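Local coordinates for conserved hypothetical protein (Streptococcus pneumoniae, PDB 4QDY) that is of unknown function but carries two YbbR-like domains and forms a two-chain assembly in the crystal, at residues I18-N23 with V61-T66; V75-E80 with Q93-K98; D106-V111 with D132-I137; V168-I173 with I184-T189. One frame throughout, in Å; residues are numbered along the deposited sequence.

Contact 1. Residues I18-N23 with V61-T66; sequences IDIRYN and VTADLT
D19 and R21 give both their backbone N and O to segment 61-66. D19 N donates to V61 O (2.8 Å), and D19 O accepts from A63 N (3.1 Å). R21 N meets A63 O at 2.8 Å, and R21 O takes L65 N at 2.8 Å, just past strand 60-64. Each of D19 and R21 bonds on both sides of its partner (T62, D64), as in a parallel pair, here in the first YbbR-like domain. D64 closes the second strand with an Asx turn. Its OD1 accepts from T66 N and T66 OG1 on one face of the carboxylate. R21 CG is anti to the backbone N (chi1 179°) and the chain runs extended to NE, alongside D64. The guanidinium and carboxylate planes are 68° apart, and R21 NE to D64 OD1 is 4.5 Å, too long for a salt bridge. On the apolar face, A63 CB is met by I18 CG2 and I20 CG1. L65 CD1 packs on I20 CG2 at 3.6 Å, and L65 CB meets Y22 CB. I20 N donates to E35 of the second subunit. Strand 71-80 flanks strand 60-64, with L77 on I18, V61 and A63, and I95 of strand 87-113 packs on I18 and I20.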
loop_
_atom_site.group_PDB
_atom_site.type_symbol
_atom_site.label_atom_id
_atom_site.label_comp_id
_atom_site.label_asym_id
_atom_site.label_seq_id
_atom_site.Cartn_x
_atom_site.Cartn_y
_atom_site.Cartn_z
ATOM N N ILE A 18 -2.054 8.298 -3.529
ATOM C CA ILE A 18 -2.564 9.106 -2.413
ATOM C C ILE A 18 -1.392 9.737 -1.654
ATOM O O ILE A 18 -0.452 9.030 -1.279
ATOM C CB ILE A 18 -3.451 8.252 -1.456
ATOM C CG1 ILE A 18 -4.446 7.346 -2.223
ATOM C CG2 ILE A 18 -4.158 9.143 -0.420
ATOM C CD1 ILE A 18 -5.080 6.234 -1.384
ATOM N N ASP A 19 -1.461 11.058 -1.406
ATOM C CA ASP A 19 -0.424 11.757 -0.655
ATOM C C ASP A 19 -0.882 11.823 0.804
ATOM O O ASP A 19 -1.631 12.716 1.197
ATOM C CB ASP A 19 -0.132 13.145 -1.264
ATOM C CG ASP A 19 1.165 13.791 -0.796
ATOM O OD1 ASP A 19 1.401 13.841 0.434
ATOM O OD2 ASP A 19 1.913 14.306 -1.656
ATOM N N ILE A 20 -0.464 10.828 1.591
ATOM C CA ILE A 20 -0.840 10.681 2.993
ATOM C C ILE A 20 0.141 11.442 3.885
ATOM O O ILE A 20 1.337 11.153 3.876
ATOM C CB ILE A 20 -0.902 9.178 3.384
ATOM C CG1 ILE A 20 -1.920 8.424 2.496
ATOM C CG2 ILE A 20 -1.235 9.020 4.873
ATOM C CD1 ILE A 20 -1.960 6.948 2.649
ATOM N N ARG A 21 -0.386 12.395 4.674
ATOM C CA ARG A 21 0.385 13.184 5.630
ATOM C C ARG A 21 0.277 12.532 7.013
ATOM O O ARG A 21 -0.833 12.335 7.520
ATOM C CB ARG A 21 -0.078 14.657 5.656
ATOM C CG ARG A 21 0.681 15.518 6.666
ATOM C CD ARG A 21 0.246 16.971 6.653
ATOM N NE ARG A 21 0.888 17.732 7.727
ATOM C CZ ARG A 21 2.062 18.350 7.623
ATOM N NH1 ARG A 21 2.744 18.309 6.484
ATOM N NH2 ARG A 21 2.565 19.010 8.659
ATOM N N TYR A 22 1.441 12.182 7.600
ATOM C CA TYR A 22 1.582 11.547 8.914
ATOM C C TYR A 22 3.051 11.537 9.344
ATOM O O TYR A 22 3.942 11.585 8.490
ATOM C CB TYR A 22 1.015 10.104 8.897
ATOM C CG TYR A 22 1.886 9.082 8.196
ATOM C CD1 TYR A 22 1.972 9.046 6.806
ATOM C CD2 TYR A 22 2.559 8.101 8.916
ATOM C CE1 TYR A 22 2.773 8.109 6.157
ATOM C CE2 TYR A 22 3.339 7.140 8.276
ATOM C CZ TYR A 22 3.446 7.148 6.895
ATOM O OH TYR A 22 4.212 6.197 6.265
ATOM N N ASN A 23 3.305 11.436 10.662
ATOM C CA ASN A 23 4.663 11.367 11.192
ATOM C C ASN A 23 5.172 9.935 11.008
ATOM O O ASN A 23 4.881 9.054 11.822
ATOM C CB ASN A 23 4.707 11.826 12.658
ATOM C CG ASN A 23 6.088 11.954 13.264
ATOM O OD1 ASN A 23 7.114 11.544 12.701
ATOM N ND2 ASN A 23 6.142 12.535 14.449
ATOM N N VAL A 61 -4.547 13.720 -4.876
ATOM C CA VAL A 61 -5.460 13.161 -3.881
ATOM C C VAL A 61 -4.644 13.028 -2.579
ATOM O O VAL A 61 -3.554 12.451 -2.578
ATOM C CB VAL A 61 -6.178 11.849 -4.313
ATOM C CG1 VAL A 61 -5.203 10.745 -4.698
ATOM C CG2 VAL A 61 -7.154 11.367 -3.244
ATOM N N THR A 62 -5.148 13.642 -1.498
ATOM C CA THR A 62 -4.461 13.664 -0.208
ATOM C C THR A 62 -5.324 13.085 0.921
ATOM O O THR A 62 -6.542 12.971 0.794
ATOM C CB THR A 62 -4.040 15.106 0.166
ATOM O OG1 THR A 62 -5.195 15.937 0.284
ATOM C CG2 THR A 62 -3.051 15.716 -0.821
ATOM N N ALA A 63 -4.655 12.731 2.028
ATOM C CA ALA A 63 -5.206 12.215 3.282
ATOM C C ALA A 63 -4.360 12.720 4.447
ATOM O O ALA A 63 -3.138 12.791 4.318
ATOM C CB ALA A 63 -5.254 10.693 3.258
ATOM N N ASP A 64 -4.999 13.114 5.560
ATOM C CA ASP A 64 -4.286 13.647 6.722
ATOM C C ASP A 64 -4.546 12.761 7.945
ATOM O O ASP A 64 -5.700 12.514 8.294
ATOM C CB ASP A 64 -4.720 15.105 6.987
ATOM C CG ASP A 64 -3.922 15.860 8.036
ATOM O OD1 ASP A 64 -2.845 15.369 8.437
ATOM O OD2 ASP A 64 -4.341 16.977 8.404
ATOM N N LEU A 65 -3.464 12.274 8.582
ATOM C CA LEU A 65 -3.554 11.380 9.742
ATOM C C LEU A 65 -3.002 12.019 11.031
ATOM O O LEU A 65 -2.989 11.354 12.072
ATOM C CB LEU A 65 -2.778 10.071 9.472
ATOM C CG LEU A 65 -3.136 9.220 8.247
ATOM C CD1 LEU A 65 -2.244 8.006 8.182
ATOM C CD2 LEU A 65 -4.585 8.762 8.275
ATOM N N THR A 66 -2.553 13.292 10.964
ATOM C CA THR A 66 -1.948 14.039 12.079
ATOM C C THR A 66 -2.871 14.113 13.317
ATOM O O THR A 66 -2.374 13.966 14.439
ATOM C CB THR A 66 -1.572 15.467 11.651
ATOM O OG1 THR A 66 -2.709 16.099 11.064
ATOM C CG2 THR A 66 -0.397 15.498 10.677
#

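Contact 2. Residues V75-E80 with Q93-K98; sequences VPLSIE and QKITVK
L77 reaches across to Q93 and I95. Its backbone N donates to Q93 O at 2.9 Å. CB lies 3.4 Å from the same Q93 O. CG sits anti to the carbonyl carbon (chi1 -59°), on the side of the backbone N, and this turn keeps CG near Q93 O. Beyond CG the two methyls turn to I95. CD1 meets I95 CG2 at 3.9 Å. CD2 touches I95 CG1 at 3.8 Å and is also near I95 CG2 and I95 CD1. The L77 and I95 side chains cross at about a right angle. The segments belong to the beta hairpin of strands 71-80 and 87-113, within the first YbbR-like domain. V75 and I95 form an antiparallel hydrogen-bonded pair: V75 N donates to I95 O (3.0 Å), and I95 N donates to V75 O (3.1 Å). P76 and K94 form the next pair. P76 has no N-H to give, and a non-hydrogen-bonded pair needs none toward K94. K94 CG packs against P76 CA at 3.8 Å, and the rest of the lysine chain runs on extended. On the other face, I95 CG1 stands between its backbone N and carbonyl carbon (chi1 63°). There it meets V75 CG2 at 3.9 Å as well as L77. V97 CG2 lies farther along, beside V75 CG2. I18 and I20 of strand 9-21 pack on I95 from the same apolar side. F187 of the second subunit packs on Q93 and K94.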
loop_
_atom_site.group_PDB
_atom_site.type_symbol
_atom_site.label_atom_id
_atom_site.label_comp_id
_atom_site.label_asym_id
_atom_site.label_seq_id
_atom_site.Cartn_x
_atom_site.Cartn_y
_atom_site.Cartn_z
ATOM N N VAL A 75 -10.329 7.477 6.901
ATOM C CA VAL A 75 -10.148 8.915 6.691
ATOM C C VAL A 75 -10.643 9.335 5.288
ATOM O O VAL A 75 -10.413 8.615 4.311
ATOM C CB VAL A 75 -8.674 9.364 6.905
ATOM C CG1 VAL A 75 -8.307 9.341 8.384
ATOM C CG2 VAL A 75 -7.683 8.541 6.075
ATOM N N PRO A 76 -11.314 10.510 5.174
ATOM C CA PRO A 76 -11.791 10.955 3.855
ATOM C C PRO A 76 -10.660 11.517 3.007
ATOM O O PRO A 76 -9.801 12.237 3.519
ATOM C CB PRO A 76 -12.823 12.045 4.189
ATOM C CG PRO A 76 -12.939 12.069 5.690
ATOM C CD PRO A 76 -11.678 11.484 6.220
ATOM N N LEU A 77 -10.658 11.180 1.713
ATOM C CA LEU A 77 -9.649 11.660 0.772
ATOM C C LEU A 77 -10.034 13.041 0.237
ATOM O O LEU A 77 -11.222 13.308 0.031
ATOM C CB LEU A 77 -9.452 10.671 -0.394
ATOM C CG LEU A 77 -9.022 9.232 -0.073
ATOM C CD1 LEU A 77 -8.861 8.431 -1.345
ATOM C CD2 LEU A 77 -7.716 9.188 0.702
ATOM N N SER A 78 -9.038 13.915 0.009
ATOM C CA SER A 78 -9.275 15.263 -0.514
ATOM C C SER A 78 -8.624 15.458 -1.877
ATOM O O SER A 78 -7.505 14.994 -2.094
ATOM C CB SER A 78 -8.744 16.318 0.453
ATOM O OG SER A 78 -9.406 16.248 1.705
ATOM N N ILE A 79 -9.322 16.153 -2.788
ATOM C CA ILE A 79 -8.795 16.474 -4.116
ATOM C C ILE A 79 -8.298 17.920 -4.043
ATOM O O ILE A 79 -9.099 18.840 -3.856
ATOM C CB ILE A 79 -9.790 16.226 -5.301
ATOM C CG1 ILE A 79 -10.293 14.760 -5.393
ATOM C CG2 ILE A 79 -9.180 16.651 -6.639
ATOM C CD1 ILE A 79 -11.450 14.369 -4.474
ATOM N N GLU A 80 -6.978 18.109 -4.149
ATOM C CA GLU A 80 -6.353 19.430 -4.085
ATOM C C GLU A 80 -5.796 19.840 -5.447
ATOM O O GLU A 80 -5.414 18.976 -6.237
ATOM C CB GLU A 80 -5.232 19.461 -3.031
ATOM C CG GLU A 80 -5.704 19.218 -1.605
ATOM C CD GLU A 80 -4.647 19.282 -0.516
ATOM O OE1 GLU A 80 -3.521 19.762 -0.787
ATOM O OE2 GLU A 80 -4.966 18.890 0.629
ATOM N N GLN A 93 -13.797 6.978 -1.920
ATOM C CA GLN A 93 -13.800 8.325 -1.333
ATOM C C GLN A 93 -13.050 8.346 0.002
ATOM O O GLN A 93 -12.496 9.382 0.371
ATOM C CB GLN A 93 -15.229 8.864 -1.124
ATOM C CG GLN A 93 -16.073 9.083 -2.391
ATOM C CD GLN A 93 -16.735 7.844 -2.959
ATOM O OE1 GLN A 93 -16.135 6.773 -3.110
ATOM N NE2 GLN A 93 -17.989 7.988 -3.357
ATOM N N LYS A 94 -13.056 7.211 0.731
ATOM C CA LYS A 94 -12.391 7.050 2.027
ATOM C C LYS A 94 -11.482 5.819 2.021
ATOM O O LYS A 94 -11.787 4.832 1.347
ATOM C CB LYS A 94 -13.418 6.936 3.172
ATOM C CG LYS A 94 -14.319 8.152 3.353
ATOM C CD LYS A 94 -15.314 7.967 4.493
ATOM C CE LYS A 94 -16.187 9.188 4.672
ATOM N NZ LYS A 94 -17.141 9.032 5.800
ATOM N N ILE A 95 -10.368 5.875 2.775
ATOM C CA ILE A 95 -9.429 4.750 2.889
ATOM C C ILE A 95 -9.345 4.325 4.363
ATOM O O ILE A 95 -9.478 5.166 5.251
ATOM C CB ILE A 95 -8.013 5.048 2.297
ATOM C CG1 ILE A 95 -7.273 6.197 3.047
ATOM C CG2 ILE A 95 -8.092 5.290 0.778
ATOM C CD1 ILE A 95 -5.773 6.377 2.719
ATOM N N THR A 96 -9.131 3.022 4.613
ATOM C CA THR A 96 -9.007 2.463 5.965
ATOM C C THR A 96 -7.521 2.330 6.293
ATOM O O THR A 96 -6.792 1.646 5.574
ATOM C CB THR A 96 -9.756 1.125 6.068
ATOM O OG1 THR A 96 -11.111 1.321 5.658
ATOM C CG2 THR A 96 -9.707 0.525 7.478
ATOM N N VAL A 97 -7.072 2.997 7.366
ATOM C CA VAL A 97 -5.663 2.993 7.757
ATOM C C VAL A 97 -5.505 2.431 9.182
ATOM O O VAL A 97 -6.228 2.843 10.093
ATOM C CB VAL A 97 -5.053 4.423 7.658
ATOM C CG1 VAL A 97 -3.564 4.415 7.981
ATOM C CG2 VAL A 97 -5.281 5.039 6.279
ATOM N N LYS A 98 -4.538 1.503 9.357
ATOM C CA LYS A 98 -4.149 0.922 10.644
ATOM C C LYS A 98 -2.904 1.664 11.128
ATOM O O LYS A 98 -1.796 1.387 10.657
ATOM C CB LYS A 98 -3.920 -0.601 10.538
ATOM C CG LYS A 98 -3.492 -1.263 11.852
ATOM C CD LYS A 98 -3.092 -2.719 11.664
ATOM C CE LYS A 98 -2.577 -3.330 12.946
ATOM N NZ LYS A 98 -2.145 -4.738 12.750
#

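Contact 3. Residues D106-V111 with D132-I137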
loop_
_atom_site.group_PDB
_atom_site.type_symbol
_atom_site.label_atom_id
_atom_site.label_comp_id
_atom_site.label_asym_id
_atom_site.label_seq_id
_atom_site.Cartn_x
_atom_site.Cartn_y
_atom_site.Cartn_z
ATOM N N ASP A 106 15.582 -6.827 14.771
ATOM C CA ASP A 106 16.516 -7.479 13.857
ATOM C C ASP A 106 16.325 -8.989 13.879
ATOM O O ASP A 106 16.160 -9.572 14.952
ATOM C CB ASP A 106 17.981 -7.131 14.185
ATOM C CG ASP A 106 18.423 -5.719 13.836
ATOM O OD1 ASP A 106 17.544 -4.846 13.650
ATOM O OD2 ASP A 106 19.645 -5.484 13.770
ATOM N N LYS A 107 16.345 -9.619 12.691
ATOM C CA LYS A 107 16.226 -11.068 12.574
ATOM C C LYS A 107 17.378 -11.633 11.752
ATOM O O LYS A 107 17.861 -11.004 10.809
ATOM C CB LYS A 107 14.884 -11.514 11.982
ATOM C CG LYS A 107 13.722 -11.365 12.968
ATOM C CD LYS A 107 12.464 -12.136 12.556
ATOM C CE LYS A 107 12.577 -13.651 12.612
ATOM N NZ LYS A 107 12.800 -14.158 13.995
ATOM N N VAL A 108 17.824 -12.828 12.159
ATOM C CA VAL A 108 18.921 -13.584 11.560
ATOM C C VAL A 108 18.356 -14.813 10.821
ATOM O O VAL A 108 19.027 -15.353 9.938
ATOM C CB VAL A 108 19.984 -13.997 12.620
ATOM C CG1 VAL A 108 20.740 -12.779 13.147
ATOM C CG2 VAL A 108 19.364 -14.794 13.770
ATOM N N LYS A 109 17.122 -15.238 11.178
ATOM C CA LYS A 109 16.435 -16.388 10.589
ATOM C C LYS A 109 15.958 -16.044 9.164
ATOM O O LYS A 109 14.769 -15.778 8.943
ATOM C CB LYS A 109 15.258 -16.824 11.484
ATOM N N ILE A 110 16.909 -16.043 8.201
ATOM C CA ILE A 110 16.662 -15.741 6.785
ATOM C C ILE A 110 16.674 -17.070 6.026
ATOM O O ILE A 110 17.699 -17.756 5.986
ATOM C CB ILE A 110 17.686 -14.711 6.231
ATOM C CG1 ILE A 110 17.718 -13.444 7.125
ATOM C CG2 ILE A 110 17.370 -14.365 4.760
ATOM C CD1 ILE A 110 18.882 -12.513 6.919
ATOM N N VAL A 111 15.516 -17.436 5.458
ATOM C CA VAL A 111 15.299 -18.708 4.772
ATOM C C VAL A 111 15.113 -18.486 3.259
ATOM O O VAL A 111 14.176 -17.793 2.865
ATOM C CB VAL A 111 14.061 -19.439 5.377
ATOM C CG1 VAL A 111 13.758 -20.744 4.641
ATOM C CG2 VAL A 111 14.238 -19.693 6.870
ATOM N N ASP A 132 23.066 -11.833 2.868
ATOM C CA ASP A 132 22.762 -11.152 4.124
ATOM C C ASP A 132 22.397 -12.173 5.202
ATOM O O ASP A 132 21.573 -13.059 4.975
ATOM C CB ASP A 132 21.641 -10.125 3.931
ATOM C CG ASP A 132 22.074 -8.972 3.050
ATOM O OD1 ASP A 132 22.090 -9.144 1.812
ATOM O OD2 ASP A 132 22.454 -7.918 3.599
ATOM N N LYS A 133 23.062 -12.056 6.367
ATOM C CA LYS A 133 22.893 -12.936 7.525
ATOM C C LYS A 133 22.064 -12.260 8.632
ATOM O O LYS A 133 21.566 -12.951 9.523
ATOM C CB LYS A 133 24.266 -13.365 8.080
ATOM C CG LYS A 133 24.852 -14.649 7.463
ATOM C CD LYS A 133 25.208 -14.600 5.969
ATOM C CE LYS A 133 25.719 -15.942 5.503
ATOM N NZ LYS A 133 26.097 -15.933 4.067
ATOM N N GLU A 134 21.892 -10.930 8.553
ATOM C CA GLU A 134 21.111 -10.138 9.505
ATOM C C GLU A 134 20.308 -9.072 8.757
ATOM O O GLU A 134 20.855 -8.403 7.877
ATOM C CB GLU A 134 22.041 -9.493 10.549
ATOM C CG GLU A 134 21.323 -8.769 11.678
ATOM C CD GLU A 134 22.219 -7.923 12.563
ATOM O OE1 GLU A 134 22.986 -7.096 12.019
ATOM O OE2 GLU A 134 22.076 -8.013 13.803
ATOM N N VAL A 135 19.013 -8.920 9.094
ATOM C CA VAL A 135 18.142 -7.918 8.467
ATOM C C VAL A 135 17.347 -7.176 9.554
ATOM O O VAL A 135 17.084 -7.727 10.624
ATOM C CB VAL A 135 17.179 -8.484 7.376
ATOM C CG1 VAL A 135 17.942 -8.994 6.161
ATOM C CG2 VAL A 135 16.232 -9.552 7.925
ATOM N N SER A 136 16.982 -5.918 9.264
ATOM C CA SER A 136 16.174 -5.071 10.138
ATOM C C SER A 136 14.760 -4.979 9.594
ATOM O O SER A 136 14.574 -4.785 8.392
ATOM C CB SER A 136 16.793 -3.686 10.281
ATOM O OG SER A 136 15.987 -2.824 11.067
ATOM N N ILE A 137 13.765 -5.133 10.472
ATOM C CA ILE A 137 12.365 -5.084 10.077
ATOM C C ILE A 137 11.684 -3.933 10.813
ATOM O O ILE A 137 11.799 -3.828 12.032
ATOM C CB ILE A 137 11.616 -6.438 10.316
ATOM C CG1 ILE A 137 12.313 -7.657 9.658
ATOM C CG2 ILE A 137 10.170 -6.358 9.861
ATOM C CD1 ILE A 137 13.465 -8.310 10.438
#
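D106 pairs with S136 as a non-hydrogen-bonded pair, and the end of E134 comes near it. The carboxylates of D106 and E134 appear close, their planes 81° apart, but at this resolution the approach of two exposed side chains carries little weight. D106 OD1 lies beside S136 OG, which has a weak hydrogen bond to Q104. K107 and V135 are the hydrogen-bonded pair. K107 N donates to V135 O, and K107 O accepts from V135 N, both at 2.9 Å. K107 CB rests on I137 CD1 at 3.8 Å on the opposite face. This is a short antiparallel pairing of two bridges between strands 87-113 and 135-138, inside the second YbbR-like domain. It ends at V108, whose CA makes a C-H...O contact with K133 O (3.4 Å). K109 is the centre of an inverse gamma turn, with a weak bond from I110 N to V108 O. The turn brings I110 back toward the second segment. I110 CG1 is anti to the carbonyl carbon (chi1 -53°), and its end, CD1, lies near D132 O and against V135 CG1 (3.7 Å). L170 of strand 164-173 packs on both I110 and V135. At V111 the chain bonds by its backbone to I150 and A152 of strand 149-153.

Contact 4. Residues V168-I173 with I184-T189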
loop_
_atom_site.group_PDB
_atom_site.type_symbol
_atom_site.label_atom_id
_atom_site.label_comp_id
_atom_site.label_asym_id
_atom_site.label_seq_id
_atom_site.Cartn_x
_atom_site.Cartn_y
_atom_site.Cartn_z
ATOM N N VAL A 168 17.276 -11.227 -4.919
ATOM C CA VAL A 168 15.963 -11.786 -4.598
ATOM C C VAL A 168 15.331 -10.929 -3.481
ATOM O O VAL A 168 16.034 -10.570 -2.531
ATOM C CB VAL A 168 15.998 -13.298 -4.223
ATOM C CG1 VAL A 168 16.422 -14.160 -5.407
ATOM C CG2 VAL A 168 16.878 -13.575 -3.003
ATOM N N PRO A 169 14.025 -10.582 -3.571
ATOM C CA PRO A 169 13.418 -9.758 -2.511
ATOM C C PRO A 169 13.258 -10.507 -1.187
ATOM O O PRO A 169 13.153 -11.735 -1.172
ATOM C CB PRO A 169 12.045 -9.404 -3.085
ATOM C CG PRO A 169 11.733 -10.492 -4.039
ATOM C CD PRO A 169 13.047 -10.897 -4.635
ATOM N N LEU A 170 13.241 -9.752 -0.080
ATOM C CA LEU A 170 13.064 -10.277 1.270
ATOM C C LEU A 170 11.651 -9.974 1.766
ATOM O O LEU A 170 11.195 -8.836 1.655
ATOM C CB LEU A 170 14.119 -9.701 2.232
ATOM C CG LEU A 170 15.559 -10.205 2.052
ATOM C CD1 LEU A 170 16.550 -9.266 2.683
ATOM C CD2 LEU A 170 15.732 -11.617 2.592
ATOM N N GLN A 171 10.957 -11.005 2.285
ATOM C CA GLN A 171 9.591 -10.914 2.817
ATOM C C GLN A 171 9.509 -11.447 4.249
ATOM O O GLN A 171 10.191 -12.415 4.586
ATOM C CB GLN A 171 8.593 -11.688 1.936
ATOM C CG GLN A 171 8.387 -11.127 0.533
ATOM C CD GLN A 171 7.406 -11.944 -0.279
ATOM O OE1 GLN A 171 7.341 -13.177 -0.193
ATOM N NE2 GLN A 171 6.666 -11.275 -1.145
ATOM N N ALA A 172 8.658 -10.823 5.083
ATOM C CA ALA A 172 8.424 -11.232 6.468
ATOM C C ALA A 172 7.130 -12.023 6.550
ATOM O O ALA A 172 6.072 -11.499 6.197
ATOM C CB ALA A 172 8.384 -10.014 7.383
ATOM N N ILE A 173 7.212 -13.302 6.958
ATOM C CA ILE A 173 6.030 -14.170 7.033
ATOM C C ILE A 173 5.824 -14.695 8.474
ATOM O O ILE A 173 6.760 -14.708 9.279
ATOM C CB ILE A 173 6.090 -15.361 6.025
ATOM C CG1 ILE A 173 7.257 -16.343 6.331
ATOM C CG2 ILE A 173 6.110 -14.855 4.568
ATOM C CD1 ILE A 173 7.203 -17.688 5.598
ATOM N N ILE A 184 11.508 -4.159 5.297
ATOM C CA ILE A 184 12.749 -4.870 5.610
ATOM C C ILE A 184 13.940 -4.102 5.028
ATOM O O ILE A 184 13.862 -3.594 3.909
ATOM C CB ILE A 184 12.687 -6.329 5.076
ATOM C CG1 ILE A 184 11.384 -7.018 5.554
ATOM C CG2 ILE A 184 13.942 -7.138 5.481
ATOM C CD1 ILE A 184 11.107 -8.339 5.005
ATOM N N THR A 185 15.033 -4.013 5.807
ATOM C CA THR A 185 16.270 -3.344 5.411
ATOM C C THR A 185 17.446 -4.323 5.660
ATOM O O THR A 185 17.680 -4.704 6.811
ATOM C CB THR A 185 16.430 -2.004 6.142
ATOM O OG1 THR A 185 15.244 -1.232 5.954
ATOM C CG2 THR A 185 17.636 -1.212 5.656
ATOM N N PRO A 186 18.175 -4.770 4.609
ATOM C CA PRO A 186 18.007 -4.440 3.177
ATOM C C PRO A 186 16.696 -5.000 2.622
ATOM O O PRO A 186 16.165 -5.971 3.168
ATOM C CB PRO A 186 19.230 -5.101 2.523
ATOM C CG PRO A 186 19.577 -6.238 3.436
ATOM C CD PRO A 186 19.294 -5.712 4.814
ATOM N N PHE A 187 16.154 -4.365 1.569
ATOM C CA PHE A 187 14.891 -4.776 0.944
ATOM C C PHE A 187 15.077 -6.066 0.123
ATOM O O PHE A 187 14.098 -6.780 -0.110
ATOM C CB PHE A 187 14.311 -3.657 0.061
ATOM C CG PHE A 187 15.260 -3.016 -0.924
ATOM C CD1 PHE A 187 15.451 -3.563 -2.188
ATOM C CD2 PHE A 187 15.922 -1.837 -0.610
ATOM C CE1 PHE A 187 16.327 -2.968 -3.099
ATOM C CE2 PHE A 187 16.786 -1.232 -1.527
ATOM C CZ PHE A 187 16.982 -1.801 -2.766
ATOM N N ASP A 188 16.321 -6.367 -0.298
ATOM C CA ASP A 188 16.651 -7.573 -1.054
ATOM C C ASP A 188 18.052 -8.084 -0.657
ATOM O O ASP A 188 18.752 -7.440 0.130
ATOM C CB ASP A 188 16.561 -7.324 -2.578
ATOM C CG ASP A 188 17.488 -6.281 -3.184
ATOM O OD1 ASP A 188 18.226 -5.615 -2.421
ATOM O OD2 ASP A 188 17.455 -6.109 -4.420
ATOM N N THR A 189 18.442 -9.252 -1.195
ATOM C CA THR A 189 19.725 -9.903 -0.919
ATOM C C THR A 189 20.188 -10.682 -2.159
ATOM O O THR A 189 19.369 -11.005 -3.019
ATOM C CB THR A 189 19.589 -10.822 0.317
ATOM O OG1 THR A 189 20.867 -11.355 0.662
ATOM C CG2 THR A 189 18.567 -11.947 0.122
#
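V168 N donates to T189 O at 2.8 Å, and the bond is nearly straight at 171°. T189 N returns a bond to V168 O (3.1 Å), which completes an antiparallel hydrogen-bonded pair. The third bond runs from L170 N to F187 O, also 3.1 Å. Between these bonds P169 pairs with D188, non-hydrogen-bonded, their side chains diverging. The second strand breaks at P186-F187, and the peptide bond before P186 is cis. Beyond F187 the contact is made by side chains. L170 reaches toward the break. Its CD1 lies near P186 O, and its CD2 touches T189 CG2 at 3.8 Å. L170 and T189 cross at about a right angle. V168 CG2 meets the same T189 methyl at 3.9 Å. The first torsion of T189 (chi1 -174°, OG1 beside the carbonyl carbon) turns OG1 off to D132, to which it is hydrogen-bonded, and CG2 toward V168 and L170. I184 approaches from the far side of the break. Its CG2 meets L170 CB, and its CD1 packs on A172 CB at 4.0 Å. P92 of the second subunit packs on F187. The two segments form a beta hairpin in the second YbbR-like domain, its second strand interrupted at P186-F187. A152 of strand 149-153 packs on V168 and L170. V135 of strand 135-138 packs on L170, I184 and P186.

From the N terminus the four contacts follow in series; none nests in or crosses another. Contact 1 closes a loop holding strands 27-30 and 35-42 and helix 45-52. Contact 2 then closes a hairpin. The two touch through T62 with S78, where strands 60-64 and 71-80 are neighbours. Strand 87-113 passes from contact 2 into contact 3 and links the two YbbR-like domains. Contact 3 closes a loop around strand 124-130, and contact 4 closes the last hairpin. These two meet through S136 with T185 and D132 with T189. The centres of contacts 2 and 3 lie about 34 Å apart. Contacts 1, 2 and 4 touch the second subunit.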